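Local coordinates for probable FAD-dependent oxidoreductase PA4991 (Pseudomonas aeruginosa PAO1, PDB 5EZ7), which probably acts as an FAD-dependent oxidoreductase of the DAO family, with one FAD per subunit and an unknown physiological substrate, at residues V281-D284 against E285-I289. Residues are numbered along the deposited sequence; the frame is centred on the assembly and turned at random.
Sequences VARD and EAAQI
The guanidinium of Arg283 presents its NE/NH2 edge to OE1 of Gln288, the guanidinium and amide planes only 25° apart, at an N-capped helix start where a two-residue link, Arg283 and Asp284, joins helix 278-282 to helix 285-299. Gln288 OE1 lies in the guanidinium plane and takes both NE of Arg283, at 2.9 Å, and NH2 of the same residue, at 3.0 Å. The NH2 bond uses a lone pair in the carbonyl plane, whereas NE lies somewhat off that plane. Ala287 O stands obliquely to the guanidinium. A bend at chi3 (-76°) turns the arginine across the glutamine chain, while CB of Arg283 rests 3.9 Å from CB of Ala287. At the amide nitrogen, Gln288 NE2 donates to Ile275 O and His230 O, so this buried amide is fixed in rotation and, through His230, ties the helix start to strand 224-236. The first turn of helix 285-299 is closed by Gln288 N on Asp284 O, 2.8 Å apart. Asp284 is the N-cap; chi1 of 55° sets CG between the backbone N and the carbonyl carbon, so that OD1 reaches back over the helix end. There OD1 accepts a weak, long but nearly straight bond from Ala287 N (3.3 Å), and a water that donates to OD1 also accepts from Ala286 N at 3.0 Å.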
# COMPACT_ATOMS: atom_id res chain seq x y z
N VAL A 281 -12.60 -15.59 4.34
CA VAL A 281 -13.43 -15.04 3.27
C VAL A 281 -14.78 -15.76 3.21
O VAL A 281 -15.79 -15.10 3.05
CB VAL A 281 -12.70 -15.03 1.89
CG1 VAL A 281 -13.65 -14.64 0.76
CG2 VAL A 281 -11.53 -14.04 1.90
N ALA A 282 -14.81 -17.07 3.40
CA ALA A 282 -16.07 -17.80 3.28
C ALA A 282 -17.03 -17.58 4.48
O ALA A 282 -18.23 -17.73 4.34
CB ALA A 282 -15.80 -19.29 3.07
N ARG A 283 -16.49 -17.26 5.65
CA ARG A 283 -17.31 -16.96 6.82
C ARG A 283 -17.94 -15.57 6.70
O ARG A 283 -17.31 -14.60 6.26
CB ARG A 283 -16.47 -17.01 8.11
CG ARG A 283 -15.97 -18.40 8.53
CD ARG A 283 -15.28 -18.37 9.90
NE ARG A 283 -13.94 -17.79 9.83
CZ ARG A 283 -12.79 -18.45 9.68
NH1 ARG A 283 -12.74 -19.79 9.60
NH2 ARG A 283 -11.65 -17.77 9.63
N ASP A 284 -19.19 -15.47 7.15
CA ASP A 284 -19.86 -14.18 7.26
C ASP A 284 -19.29 -13.38 8.45
O ASP A 284 -18.44 -13.86 9.20
CB ASP A 284 -21.40 -14.36 7.36
CG ASP A 284 -21.81 -15.30 8.52
OD1 ASP A 284 -21.91 -14.82 9.69
OD2 ASP A 284 -22.01 -16.52 8.25
N GLU A 285 -19.77 -12.15 8.60
CA GLU A 285 -19.20 -11.23 9.56
C GLU A 285 -19.18 -11.75 11.05
O GLU A 285 -18.15 -11.65 11.74
CB GLU A 285 -19.91 -9.87 9.46
CG GLU A 285 -19.21 -8.81 10.30
CD GLU A 285 -19.88 -7.44 10.31
OE1 GLU A 285 -21.13 -7.42 10.19
OE2 GLU A 285 -19.14 -6.41 10.47
N ALA A 286 -20.32 -12.29 11.49
CA ALA A 286 -20.47 -12.84 12.82
C ALA A 286 -19.62 -14.08 13.07
O ALA A 286 -18.99 -14.19 14.10
CB ALA A 286 -21.94 -13.13 13.12
N ALA A 287 -19.65 -15.03 12.14
CA ALA A 287 -18.75 -16.18 12.18
C ALA A 287 -17.27 -15.74 12.19
O ALA A 287 -16.46 -16.29 12.93
CB ALA A 287 -19.04 -17.11 11.01
N GLN A 288 -16.93 -14.73 11.38
CA GLN A 288 -15.53 -14.24 11.35
C GLN A 288 -15.11 -13.54 12.63
O GLN A 288 -14.00 -13.76 13.12
CB GLN A 288 -15.29 -13.35 10.12
CG GLN A 288 -13.87 -12.82 9.99
CD GLN A 288 -12.83 -13.89 9.67
OE1 GLN A 288 -13.00 -15.08 9.97
NE2 GLN A 288 -11.75 -13.47 9.05
N ILE A 289 -16.01 -12.71 13.17
CA ILE A 289 -15.83 -12.12 14.50
C ILE A 289 -15.71 -13.20 15.55
O ILE A 289 -14.79 -13.17 16.33
CB ILE A 289 -16.96 -11.13 14.84
CG1 ILE A 289 -16.69 -9.82 14.07
CG2 ILE A 289 -17.08 -10.86 16.35
CD1 ILE A 289 -17.95 -8.97 13.87
O HOH W 1 -22.99 -12.23 10.13